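Local coordinates for protein acylneuraminate lyase (Mycoplasma synoviae, PDB 4N4P) that belongs to the dihydrodipicolinate synthetase family of TIM-barrel proteins and assembles from four copies of its chain, at residues P135-Y140 against D185-F190; D5-L10 against Y103-A108; A81-L86 against E93-A98; T171-F176 against L196-T201. All blocks are in the same frame, centred on the assembly; numbering follows the deposited sequence.

Interaction 1 (P135-Y140 against D185-F190); sequences PMLIYY and DKLFMF
Leu137 reaches across to Leu187 and Met189 with its two methyl branches, and every touch here is a van der Waals one. Between side chains, Leu137 CD1 lies 4.0 Å from Met189 CG, the two side chains meeting at a slant. The CD2 branch is farther from its side-chain partner, 4.4 Å from Leu187 CD2. CG of Leu137 stands anti to its own carbonyl carbon (chi1 -68°), which sends the fork across the gap, one methyl for each partner. Met189 touches near its root: bends at chi2 and chi3 carry the end of the chain away. Between side chain and backbone, Leu137 CD2 rests closer, 3.9 Å from Leu187 O, a methyl against a carbonyl oxygen. Strands 136-139 and 187-190 are not neighbours in the parallel sheet, because strand 163-168 runs between them. The three touching residues turn toward each other inside the TIM barrel, while Ile138 and Phe188 turn out to helix 151-158. Phe7 adds to the apolar cluster through Leu187, and Tyr139 in the same strand as Leu137 bonds by its OH to Tyr46 and Lys167. With only 110 Å² buried, the contact is a small apolar patch of the barrel interior, set by shape and not by directional bonds; those run between neighbouring strands, from Met136 and Ile138 to strand 163-168 and from Leu137 to Ile106.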
loop_
_atom_site.group_PDB
_atom_site.type_symbol
_atom_site.label_atom_id
_atom_site.label_comp_id
_atom_site.label_asym_id
_atom_site.label_seq_id
_atom_site.Cartn_x
_atom_site.Cartn_y
_atom_site.Cartn_z
ATOM N N PRO A 135 0.376 -11.883 33.863
ATOM C CA PRO A 135 1.017 -12.032 32.553
ATOM C C PRO A 135 0.378 -11.131 31.509
ATOM O O PRO A 135 -0.838 -10.973 31.517
ATOM C CB PRO A 135 0.747 -13.496 32.221
ATOM C CG PRO A 135 0.756 -14.164 33.555
ATOM C CD PRO A 135 -0.040 -13.186 34.408
ATOM N N MET A 136 1.209 -10.547 30.648
ATOM C CA MET A 136 0.756 -9.669 29.573
ATOM C C MET A 136 1.015 -10.286 28.195
ATOM O O MET A 136 2.106 -10.843 27.921
ATOM C CB MET A 136 1.466 -8.300 29.694
ATOM C CG MET A 136 1.495 -7.457 28.443
ATOM S SD MET A 136 -0.169 -6.811 28.069
ATOM C CE MET A 136 -0.286 -5.504 29.283
ATOM N N LEU A 137 0.002 -10.188 27.324
ATOM C CA LEU A 137 0.157 -10.479 25.906
ATOM C C LEU A 137 0.144 -9.164 25.151
ATOM O O LEU A 137 -0.866 -8.457 25.183
ATOM C CB LEU A 137 -1.012 -11.366 25.411
ATOM C CG LEU A 137 -0.952 -12.766 26.022
ATOM C CD1 LEU A 137 -2.347 -13.476 25.867
ATOM C CD2 LEU A 137 0.203 -13.545 25.402
ATOM N N ILE A 138 1.252 -8.816 24.496
ATOM C CA ILE A 138 1.281 -7.605 23.707
ATOM C C ILE A 138 0.632 -7.865 22.343
ATOM O O ILE A 138 0.448 -9.017 21.937
ATOM C CB ILE A 138 2.706 -7.036 23.572
ATOM C CG1 ILE A 138 3.631 -8.020 22.856
ATOM C CG2 ILE A 138 3.281 -6.692 24.959
ATOM C CD1 ILE A 138 5.001 -7.454 22.569
ATOM N N TYR A 139 0.213 -6.813 21.664
ATOM C CA TYR A 139 -0.350 -6.983 20.343
ATOM C C TYR A 139 0.781 -6.922 19.348
ATOM O O TYR A 139 1.670 -6.101 19.488
ATOM C CB TYR A 139 -1.367 -5.893 20.047
ATOM C CG TYR A 139 -2.777 -6.339 20.327
ATOM C CD1 TYR A 139 -3.713 -6.422 19.297
ATOM C CD2 TYR A 139 -3.171 -6.700 21.612
ATOM C CE1 TYR A 139 -5.027 -6.834 19.542
ATOM C CE2 TYR A 139 -4.445 -7.102 21.869
ATOM C CZ TYR A 139 -5.387 -7.165 20.825
ATOM O OH TYR A 139 -6.664 -7.606 21.078
ATOM N N TYR A 140 0.751 -7.811 18.361
ATOM C CA TYR A 140 1.747 -7.751 17.328
ATOM C C TYR A 140 1.658 -6.440 16.550
ATOM O O TYR A 140 0.566 -5.944 16.237
ATOM C CB TYR A 140 1.678 -8.948 16.399
ATOM C CG TYR A 140 2.650 -8.822 15.249
ATOM C CD1 TYR A 140 4.033 -8.848 15.459
ATOM C CD2 TYR A 140 2.180 -8.642 13.956
ATOM C CE1 TYR A 140 4.935 -8.713 14.363
ATOM C CE2 TYR A 140 3.047 -8.511 12.894
ATOM C CZ TYR A 140 4.409 -8.546 13.090
ATOM O OH TYR A 140 5.197 -8.433 11.962
ATOM N N ASP A 185 10.071 -19.813 23.747
ATOM C CA ASP A 185 9.506 -19.804 25.106
ATOM C C ASP A 185 8.569 -18.624 25.381
ATOM O O ASP A 185 8.234 -18.328 26.538
ATOM C CB ASP A 185 10.610 -19.916 26.173
ATOM C CG ASP A 185 10.110 -20.567 27.483
ATOM O OD1 ASP A 185 10.897 -20.569 28.459
ATOM O OD2 ASP A 185 8.949 -21.089 27.548
ATOM N N LYS A 186 8.168 -17.931 24.317
ATOM C CA LYS A 186 7.128 -16.937 24.454
ATOM C C LYS A 186 5.843 -17.570 23.921
ATOM O O LYS A 186 5.885 -18.482 23.074
ATOM C CB LYS A 186 7.456 -15.625 23.722
ATOM C CG LYS A 186 8.639 -14.842 24.315
ATOM C CD LYS A 186 8.286 -14.196 25.662
ATOM C CE LYS A 186 9.543 -13.598 26.293
ATOM N NZ LYS A 186 9.315 -12.912 27.599
ATOM N N LEU A 187 4.717 -17.117 24.456
ATOM C CA LEU A 187 3.422 -17.636 24.077
ATOM C C LEU A 187 2.828 -16.763 22.978
ATOM O O LEU A 187 2.713 -15.565 23.147
ATOM C CB LEU A 187 2.485 -17.669 25.281
ATOM C CG LEU A 187 1.021 -18.071 25.018
ATOM C CD1 LEU A 187 0.943 -19.540 24.537
ATOM C CD2 LEU A 187 0.236 -17.889 26.278
ATOM N N PHE A 188 2.439 -17.364 21.861
ATOM C CA PHE A 188 1.824 -16.592 20.784
ATOM C C PHE A 188 0.416 -17.128 20.621
ATOM O O PHE A 188 0.237 -18.287 20.257
ATOM C CB PHE A 188 2.644 -16.707 19.471
ATOM C CG PHE A 188 3.957 -16.006 19.543
ATOM C CD1 PHE A 188 4.052 -14.648 19.231
ATOM C CD2 PHE A 188 5.098 -16.677 19.973
ATOM C CE1 PHE A 188 5.273 -13.969 19.332
ATOM C CE2 PHE A 188 6.319 -16.018 20.082
ATOM C CZ PHE A 188 6.413 -14.662 19.757
ATOM N N MET A 189 -0.572 -16.282 20.923
ATOM C CA MET A 189 -1.965 -16.614 20.733
ATOM C C MET A 189 -2.344 -16.202 19.297
ATOM O O MET A 189 -2.180 -15.038 18.923
ATOM C CB MET A 189 -2.818 -15.925 21.806
ATOM C CG MET A 189 -2.500 -16.426 23.243
ATOM S SD MET A 189 -2.867 -18.178 23.498
ATOM C CE MET A 189 -4.652 -18.182 23.661
ATOM N N PHE A 190 -2.778 -17.160 18.483
ATOM C CA PHE A 190 -2.980 -16.902 17.051
ATOM C C PHE A 190 -4.397 -16.327 16.808
ATOM O O PHE A 190 -5.393 -16.950 17.164
ATOM C CB PHE A 190 -2.742 -18.185 16.261
ATOM C CG PHE A 190 -2.625 -17.970 14.790
ATOM C CD1 PHE A 190 -1.415 -17.551 14.229
ATOM C CD2 PHE A 190 -3.726 -18.156 13.961
ATOM C CE1 PHE A 190 -1.309 -17.327 12.855
ATOM C CE2 PHE A 190 -3.630 -17.961 12.579
ATOM C CZ PHE A 190 -2.430 -17.541 12.023
#

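Interaction 2 (D5-L10 against Y103-A108); sequences DKFKGL and YDAISA
Lys6 and Asp104 slant across one another so that the ammonium group meets the carboxylate, NZ forming a salt bridge with Asp104 OD1 at 2.8 Å. The modelled position of OD1 is doubtful, so the length of this bridge is uncertain. A water gives the pair a second, backbone link: it accepts from Lys6 NZ at 2.8 Å and donates to Asp104 O at 2.7 Å. The lysine chain bends at chi2 and chi3 on its way, and its CG lies 3.7 Å above one face of the Phe7 ring, offset toward the rim. Phe7 itself comes forward by an edge, its CZ 3.8 Å from Asp104 O in the plane of the ring. Ala105 CB approaches the same ring obliquely, 4.0 Å from Phe7 CE1. Asp104 just precedes strand 105-108 and Ala105 opens it, and the 3-10 turn 5-7 leads into strand 9-12, so these groups meet at the N-terminal end of the TIM-barrel strands, where the turn lies across the barrel's floor. Strand 78-82 takes part as well: Leu79 N bonds to Asp104 OD2, and Thr78 OG1 to Lys6 O. Phe7 also packs on Thr78. The turn is closed by Lys8 N, which donates to Asp5 O at 3.1 Å; Lys8 NZ also makes a weak salt-bridging bond to Asp5 OD1.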
loop_
_atom_site.group_PDB
_atom_site.type_symbol
_atom_site.label_atom_id
_atom_site.label_comp_id
_atom_site.label_asym_id
_atom_site.label_seq_id
_atom_site.Cartn_x
_atom_site.Cartn_y
_atom_site.Cartn_z
ATOM N N ASP A 5 -0.240 -24.470 29.408
ATOM C CA ASP A 5 -1.306 -25.385 29.014
ATOM C C ASP A 5 -2.704 -24.779 29.118
ATOM O O ASP A 5 -3.568 -25.074 28.288
ATOM C CB ASP A 5 -1.211 -26.690 29.783
ATOM C CG ASP A 5 -0.039 -27.556 29.322
ATOM O OD1 ASP A 5 0.728 -27.187 28.387
ATOM O OD2 ASP A 5 0.099 -28.637 29.912
ATOM N N LYS A 6 -2.919 -23.877 30.075
ATOM C CA LYS A 6 -4.226 -23.255 30.194
ATOM C C LYS A 6 -4.531 -22.273 29.048
ATOM O O LYS A 6 -5.654 -21.783 28.948
ATOM C CB LYS A 6 -4.388 -22.537 31.533
ATOM C CG LYS A 6 -3.599 -21.247 31.605
ATOM C CD LYS A 6 -3.080 -20.930 32.997
ATOM C CE LYS A 6 -3.933 -20.018 33.758
ATOM N NZ LYS A 6 -3.186 -19.215 34.788
ATOM N N PHE A 7 -3.543 -22.003 28.201
ATOM C CA PHE A 7 -3.765 -21.097 27.071
ATOM C C PHE A 7 -3.914 -21.845 25.750
ATOM O O PHE A 7 -3.919 -21.229 24.680
ATOM C CB PHE A 7 -2.634 -20.097 26.967
ATOM C CG PHE A 7 -2.552 -19.170 28.147
ATOM C CD1 PHE A 7 -3.500 -18.140 28.294
ATOM C CD2 PHE A 7 -1.532 -19.306 29.093
ATOM C CE1 PHE A 7 -3.429 -17.263 29.345
ATOM C CE2 PHE A 7 -1.463 -18.434 30.182
ATOM C CZ PHE A 7 -2.413 -17.400 30.302
ATOM N N LYS A 8 -4.026 -23.158 25.837
ATOM C CA LYS A 8 -4.273 -23.991 24.644
ATOM C C LYS A 8 -5.737 -23.959 24.283
ATOM O O LYS A 8 -6.603 -23.963 25.167
ATOM C CB LYS A 8 -3.838 -25.419 24.908
ATOM C CG LYS A 8 -2.308 -25.508 24.998
ATOM C CD LYS A 8 -1.784 -26.879 25.398
ATOM C CE LYS A 8 -0.261 -26.867 25.309
ATOM N NZ LYS A 8 0.275 -28.268 25.421
ATOM N N GLY A 9 -6.014 -23.947 22.982
ATOM C CA GLY A 9 -7.358 -24.157 22.495
ATOM C C GLY A 9 -8.033 -22.882 22.018
ATOM O O GLY A 9 -7.372 -21.945 21.525
ATOM N N LEU A 10 -9.358 -22.841 22.173
ATOM C CA LEU A 10 -10.137 -21.744 21.604
ATOM C C LEU A 10 -10.567 -20.715 22.637
ATOM O O LEU A 10 -11.166 -21.059 23.666
ATOM C CB LEU A 10 -11.383 -22.270 20.906
ATOM C CG LEU A 10 -11.135 -23.189 19.721
ATOM C CD1 LEU A 10 -12.518 -23.640 19.182
ATOM C CD2 LEU A 10 -10.329 -22.461 18.624
ATOM N N TYR A 103 -7.751 -12.926 36.797
ATOM C CA TYR A 103 -7.614 -13.174 35.350
ATOM C C TYR A 103 -6.290 -13.884 35.095
ATOM O O TYR A 103 -5.306 -13.658 35.801
ATOM C CB TYR A 103 -7.685 -11.845 34.549
ATOM C CG TYR A 103 -9.114 -11.465 34.258
ATOM C CD1 TYR A 103 -9.946 -10.946 35.272
ATOM C CD2 TYR A 103 -9.668 -11.697 32.996
ATOM C CE1 TYR A 103 -11.299 -10.641 35.018
ATOM C CE2 TYR A 103 -10.986 -11.405 32.722
ATOM C CZ TYR A 103 -11.817 -10.883 33.749
ATOM O OH TYR A 103 -13.138 -10.619 33.481
ATOM N N ASP A 104 -6.260 -14.735 34.071
ATOM C CA ASP A 104 -5.061 -15.527 33.785
ATOM C C ASP A 104 -4.005 -14.721 33.038
ATOM O O ASP A 104 -2.784 -14.966 33.151
ATOM C CB ASP A 104 -5.480 -16.775 33.019
ATOM C CG ASP A 104 -6.352 -17.665 33.843
ATOM O OD1 ASP A 104 -5.824 -18.289 34.808
ATOM O OD2 ASP A 104 -7.557 -17.744 33.561
ATOM N N ALA A 105 -4.474 -13.749 32.259
ATOM C CA ALA A 105 -3.583 -12.822 31.581
ATOM C C ALA A 105 -4.347 -11.549 31.217
ATOM O O ALA A 105 -5.585 -11.509 31.234
ATOM C CB ALA A 105 -2.979 -13.434 30.294
ATOM N N ILE A 106 -3.586 -10.545 30.830
ATOM C CA ILE A 106 -4.140 -9.340 30.238
ATOM C C ILE A 106 -3.465 -9.152 28.901
ATOM O O ILE A 106 -2.436 -9.786 28.613
ATOM C CB ILE A 106 -3.919 -8.068 31.121
ATOM C CG1 ILE A 106 -2.429 -7.916 31.482
ATOM C CG2 ILE A 106 -4.816 -8.102 32.366
ATOM C CD1 ILE A 106 -2.076 -6.648 32.247
ATOM N N SER A 107 -4.058 -8.300 28.062
ATOM C CA SER A 107 -3.415 -7.917 26.827
ATOM C C SER A 107 -3.659 -6.427 26.686
ATOM O O SER A 107 -4.538 -5.875 27.354
ATOM C CB SER A 107 -4.002 -8.687 25.626
ATOM O OG SER A 107 -5.327 -8.236 25.387
ATOM N N ALA A 108 -2.904 -5.774 25.806
ATOM C CA ALA A 108 -3.139 -4.352 25.544
ATOM C C ALA A 108 -2.844 -4.082 24.090
ATOM O O ALA A 108 -1.747 -4.375 23.600
ATOM C CB ALA A 108 -2.264 -3.480 26.424
HETATM O O HOH W 1 -1.649 -16.877 34.701
#

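Interaction 3 (A81-L86 against E93-A98); sequences AQIGSL and ELAKLA
Ile83 lays its side chain alongside Leu94, with its CD1 on Ala95 and its CB 3.8 Å from Leu94 CB. The two segments belong to the beta-alpha-beta unit made of strand 78-82, helix 88-100 and strand 105-108, one of the repeating crossovers of the TIM barrel, and here the chain just past the first strand packs on the helix that follows it. The side chains of Ile83 and Leu94 run antiparallel past one another. Leu94 CD1 thereby comes 3.7 Å from Ile83 O, while the ethyl branch of Ile83 runs on to the next residue of the helix. CG1 of Ile83 lies between its backbone N and carbonyl carbon (chi1 59°); together with chi2 at 149°, off the staggered value, this brings CD1 onto Ala95. Packing is tight there: Ile83 CD1 is 3.5 Å from Ala95 CB, closer than carbon atoms usually come, and equally near Ala95 N. All three touching residues are buried. Ile106 of strand 105-108 packs on both Ile83 and Ala95, and Phe59 of helix 59-73 packs on Leu94. Farther along, Leu86 meets Leu56 of the second subunit. Beside Ile83 the backbone is held by the side-chain amide of Gln82: Gly84 N donates to Gln82 OE1 at 2.9 Å in a bent bond, from above the carbonyl plane, and the same oxygen also takes a bond from Ile109 N.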
loop_
_atom_site.group_PDB
_atom_site.type_symbol
_atom_site.label_atom_id
_atom_site.label_comp_id
_atom_site.label_asym_id
_atom_site.label_seq_id
_atom_site.Cartn_x
_atom_site.Cartn_y
_atom_site.Cartn_z
ATOM N N ALA A 81 -8.139 -10.569 29.656
ATOM C CA ALA A 81 -8.786 -9.268 29.476
ATOM C C ALA A 81 -7.908 -8.322 28.681
ATOM O O ALA A 81 -6.775 -8.061 29.064
ATOM C CB ALA A 81 -9.084 -8.616 30.861
ATOM N N GLN A 82 -8.449 -7.784 27.590
ATOM C CA GLN A 82 -7.769 -6.717 26.841
ATOM C C GLN A 82 -8.092 -5.425 27.583
ATOM O O GLN A 82 -9.261 -5.132 27.801
ATOM C CB GLN A 82 -8.319 -6.654 25.409
ATOM C CG GLN A 82 -7.450 -5.858 24.432
ATOM C CD GLN A 82 -7.399 -4.383 24.749
ATOM O OE1 GLN A 82 -6.329 -3.795 24.792
ATOM N NE2 GLN A 82 -8.564 -3.768 24.951
ATOM N N ILE A 83 -7.067 -4.683 28.015
ATOM C CA ILE A 83 -7.288 -3.586 28.962
ATOM C C ILE A 83 -6.663 -2.287 28.474
ATOM O O ILE A 83 -6.673 -1.279 29.182
ATOM C CB ILE A 83 -6.724 -3.947 30.363
ATOM C CG1 ILE A 83 -5.225 -4.237 30.265
ATOM C CG2 ILE A 83 -7.509 -5.143 30.964
ATOM C CD1 ILE A 83 -4.478 -3.853 31.535
ATOM N N GLY A 84 -6.126 -2.322 27.262
ATOM C CA GLY A 84 -5.435 -1.184 26.695
ATOM C C GLY A 84 -6.338 -0.105 26.125
ATOM O O GLY A 84 -7.467 -0.368 25.730
ATOM N N SER A 85 -5.795 1.106 26.078
ATOM C CA SER A 85 -6.411 2.280 25.444
ATOM C C SER A 85 -5.378 3.401 25.509
ATOM O O SER A 85 -4.252 3.204 25.986
ATOM C CB SER A 85 -7.729 2.711 26.132
ATOM O OG SER A 85 -7.499 3.354 27.391
ATOM N N LEU A 86 -5.745 4.595 25.065
ATOM C CA LEU A 86 -4.800 5.690 25.133
ATOM C C LEU A 86 -4.742 6.315 26.528
ATOM O O LEU A 86 -3.872 7.145 26.798
ATOM C CB LEU A 86 -5.122 6.745 24.088
ATOM C CG LEU A 86 -4.865 6.349 22.641
ATOM C CD1 LEU A 86 -5.482 7.399 21.715
ATOM C CD2 LEU A 86 -3.376 6.124 22.354
ATOM N N GLU A 93 -5.144 0.809 36.228
ATOM C CA GLU A 93 -6.214 0.399 37.143
ATOM C C GLU A 93 -6.896 -0.887 36.670
ATOM O O GLU A 93 -7.238 -1.770 37.488
ATOM C CB GLU A 93 -7.259 1.511 37.314
ATOM C CG GLU A 93 -6.742 2.743 38.055
ATOM C CD GLU A 93 -6.292 2.416 39.482
ATOM O OE1 GLU A 93 -7.082 1.786 40.217
ATOM O OE2 GLU A 93 -5.148 2.772 39.862
ATOM N N LEU A 94 -7.111 -0.995 35.353
ATOM C CA LEU A 94 -7.684 -2.218 34.801
ATOM C C LEU A 94 -6.746 -3.427 34.987
ATOM O O LEU A 94 -7.208 -4.512 35.294
ATOM C CB LEU A 94 -8.040 -2.025 33.317
ATOM C CG LEU A 94 -9.153 -1.021 33.034
ATOM C CD1 LEU A 94 -9.483 -1.031 31.522
ATOM C CD2 LEU A 94 -10.420 -1.332 33.826
ATOM N N ALA A 95 -5.439 -3.234 34.805
ATOM C CA ALA A 95 -4.450 -4.309 35.068
ATOM C C ALA A 95 -4.525 -4.765 36.517
ATOM O O ALA A 95 -4.509 -5.966 36.805
ATOM C CB ALA A 95 -3.021 -3.861 34.713
ATOM N N LYS A 96 -4.636 -3.808 37.438
ATOM C CA LYS A 96 -4.788 -4.146 38.866
ATOM C C LYS A 96 -6.079 -4.870 39.152
ATOM O O LYS A 96 -6.101 -5.830 39.938
ATOM C CB LYS A 96 -4.710 -2.877 39.743
ATOM C CG LYS A 96 -3.359 -2.235 39.750
ATOM C CD LYS A 96 -3.365 -0.943 40.589
ATOM C CE LYS A 96 -2.187 -0.018 40.269
ATOM N NZ LYS A 96 -0.851 -0.509 40.745
ATOM N N LEU A 97 -7.171 -4.430 38.518
ATOM C CA LEU A 97 -8.452 -5.111 38.674
ATOM C C LEU A 97 -8.415 -6.540 38.121
ATOM O O LEU A 97 -8.945 -7.448 38.756
ATOM C CB LEU A 97 -9.603 -4.326 38.008
ATOM C CG LEU A 97 -11.014 -4.897 38.179
ATOM C CD1 LEU A 97 -11.428 -5.021 39.652
ATOM C CD2 LEU A 97 -12.062 -4.080 37.392
ATOM N N ALA A 98 -7.826 -6.721 36.933
ATOM C CA ALA A 98 -7.683 -8.046 36.341
ATOM C C ALA A 98 -6.982 -8.991 37.322
ATOM O O ALA A 98 -7.363 -10.140 37.473
ATOM C CB ALA A 98 -6.891 -7.973 35.032
#

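Interaction 4 (T171-F176 against L196-T201); sequences TDLFAF and LAMGLT
Leu173 meets Met198 at about a right angle, its CD1 methyl set against the root and the sulfur of the methionine alike: CD1 of Leu173 is 3.7 Å from Met198 CB and also from Met198 SD. Extended beyond CG, the Met198 side chain passes the leucine with its sulfur and ends away from it. The second touch is through a ring edge, with Phe176 CE2 4.0 Å from Gly199 O and the oxygen near the ring plane. CG of Phe176 is anti to the backbone N (chi1 -180°), turning the ring toward helix 196-201. Behind this first shell, the helix of Leu173 and Phe176 is capped at its start: Asp172, the N-cap residue, accepts from Ala175 N at 2.9 Å in a nearly straight bond (173°) that meets OD1 from above the carboxylate plane, and weakly from Phe174 N. On the other helix Thr201 OG1 donates to Ala197 O at 2.8 Å, and Thr201 N reaches that oxygen from the opposite face of its plane. Leu173 packs on Leu173 of the third subunit, and Thr201 OG1 is hydrogen-bonded to Thr201 OG1 of that subunit. Inward, the Phe176 ring meets Phe190 of strand 187-190 edge to face. Helices 173-182 and 196-201, which precede and follow that strand, thus pack side by side outside the barrel, with helix 212-227 receiving Leu196 and Leu200.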
loop_
_atom_site.group_PDB
_atom_site.type_symbol
_atom_site.label_atom_id
_atom_site.label_comp_id
_atom_site.label_asym_id
_atom_site.label_seq_id
_atom_site.Cartn_x
_atom_site.Cartn_y
_atom_site.Cartn_z
ATOM N N THR A 171 -2.114 -10.824 9.033
ATOM C CA THR A 171 -2.237 -11.795 7.932
ATOM C C THR A 171 -0.883 -12.300 7.394
ATOM O O THR A 171 -0.812 -13.112 6.454
ATOM C CB THR A 171 -3.105 -11.226 6.795
ATOM O OG1 THR A 171 -2.534 -9.989 6.337
ATOM C CG2 THR A 171 -4.487 -10.967 7.328
ATOM N N ASP A 172 0.192 -11.854 8.025
ATOM C CA ASP A 172 1.519 -12.154 7.548
ATOM C C ASP A 172 1.985 -13.437 8.256
ATOM O O ASP A 172 2.430 -13.398 9.411
ATOM C CB ASP A 172 2.423 -10.963 7.856
ATOM C CG ASP A 172 3.848 -11.177 7.416
ATOM O OD1 ASP A 172 4.193 -12.305 7.009
ATOM O OD2 ASP A 172 4.619 -10.211 7.466
ATOM N N LEU A 173 1.871 -14.576 7.575
ATOM C CA LEU A 173 2.276 -15.836 8.189
ATOM C C LEU A 173 3.787 -16.067 8.176
ATOM O O LEU A 173 4.273 -16.912 8.922
ATOM C CB LEU A 173 1.532 -17.018 7.601
ATOM C CG LEU A 173 -0.001 -16.896 7.798
ATOM C CD1 LEU A 173 -0.665 -18.146 7.362
ATOM C CD2 LEU A 173 -0.390 -16.606 9.229
ATOM N N PHE A 174 4.517 -15.290 7.381
ATOM C CA PHE A 174 5.980 -15.365 7.394
ATOM C C PHE A 174 6.489 -14.711 8.684
ATOM O O PHE A 174 7.279 -15.301 9.404
ATOM C CB PHE A 174 6.586 -14.717 6.133
ATOM C CG PHE A 174 8.077 -14.848 6.033
ATOM C CD1 PHE A 174 8.719 -16.017 6.408
ATOM C CD2 PHE A 174 8.849 -13.799 5.546
ATOM C CE1 PHE A 174 10.096 -16.145 6.303
ATOM C CE2 PHE A 174 10.260 -13.923 5.431
ATOM C CZ PHE A 174 10.869 -15.094 5.824
ATOM N N ALA A 175 6.002 -13.508 9.001
ATOM C CA ALA A 175 6.406 -12.878 10.260
ATOM C C ALA A 175 6.059 -13.764 11.445
ATOM O O ALA A 175 6.815 -13.804 12.417
ATOM C CB ALA A 175 5.773 -11.488 10.422
ATOM N N PHE A 176 4.930 -14.477 11.366
ATOM C CA PHE A 176 4.527 -15.372 12.435
ATOM C C PHE A 176 5.552 -16.491 12.573
ATOM O O PHE A 176 6.000 -16.838 13.676
ATOM C CB PHE A 176 3.137 -15.981 12.199
ATOM C CG PHE A 176 2.714 -16.913 13.311
ATOM C CD1 PHE A 176 2.538 -16.426 14.605
ATOM C CD2 PHE A 176 2.570 -18.280 13.081
ATOM C CE1 PHE A 176 2.189 -17.284 15.674
ATOM C CE2 PHE A 176 2.200 -19.152 14.133
ATOM C CZ PHE A 176 2.013 -18.648 15.426
ATOM N N LEU A 196 -6.442 -20.652 10.797
ATOM C CA LEU A 196 -6.267 -21.503 11.974
ATOM C C LEU A 196 -5.287 -22.652 11.721
ATOM O O LEU A 196 -4.314 -22.853 12.491
ATOM C CB LEU A 196 -7.639 -22.046 12.434
ATOM C CG LEU A 196 -7.694 -22.547 13.893
ATOM C CD1 LEU A 196 -9.145 -22.605 14.394
ATOM C CD2 LEU A 196 -7.071 -23.914 14.078
ATOM N N ALA A 197 -5.553 -23.418 10.665
ATOM C CA ALA A 197 -4.748 -24.602 10.363
ATOM C C ALA A 197 -3.327 -24.222 9.965
ATOM O O ALA A 197 -2.377 -24.940 10.265
ATOM C CB ALA A 197 -5.410 -25.429 9.277
ATOM N N MET A 198 -3.170 -23.081 9.322
ATOM C CA MET A 198 -1.840 -22.616 8.988
ATOM C C MET A 198 -1.083 -22.222 10.277
ATOM O O MET A 198 0.111 -22.510 10.416
ATOM C CB MET A 198 -1.923 -21.531 7.916
ATOM C CG MET A 198 -2.173 -22.146 6.464
ATOM S SD MET A 198 -2.387 -20.779 5.405
ATOM C CE MET A 198 -3.150 -21.536 3.951
ATOM N N GLY A 199 -1.798 -21.584 11.215
ATOM C CA GLY A 199 -1.253 -21.271 12.540
ATOM C C GLY A 199 -0.812 -22.547 13.273
ATOM O O GLY A 199 0.313 -22.616 13.799
ATOM N N LEU A 200 -1.688 -23.548 13.341
ATOM C CA LEU A 200 -1.322 -24.833 13.966
ATOM C C LEU A 200 -0.060 -25.420 13.361
ATOM O O LEU A 200 0.815 -25.905 14.071
ATOM C CB LEU A 200 -2.428 -25.870 13.781
ATOM C CG LEU A 200 -3.699 -25.743 14.628
ATOM C CD1 LEU A 200 -4.719 -26.615 13.944
ATOM C CD2 LEU A 200 -3.480 -26.157 16.095
ATOM N N THR A 201 -0.001 -25.399 12.034
ATOM C CA THR A 201 1.127 -25.965 11.292
ATOM C C THR A 201 2.459 -25.307 11.678
ATOM O O THR A 201 3.492 -25.958 11.677
ATOM C CB THR A 201 0.866 -25.908 9.780
ATOM O OG1 THR A 201 -0.302 -26.703 9.499
ATOM C CG2 THR A 201 2.071 -26.489 8.996
#

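In the fold
Interactions 1 and 2 lie in the barrel, their centres 9 Å apart, and are joined where strands 105-108 and 136-139 run side by side in the sheet: Leu137 N to Ile106 O, at 2.8 Å, is a probable hydrogen bond. Interaction 3 joins the same sheet one strand on, with Ser107 O 2.9 Å from Ile83 N, again a probable bond. Interaction 4 lies outside the barrel and meets interaction 1 through Phe190 CZ, 3.6 Å from Leu173 CD2. Interactions 3 and 4 lie on opposite sides of the chain's centre, their centres 28 Å apart and nearest atoms about 17 Å apart. Tyr139 and Gln82 touch where interactions 1 and 3 approach each other inside the barrel.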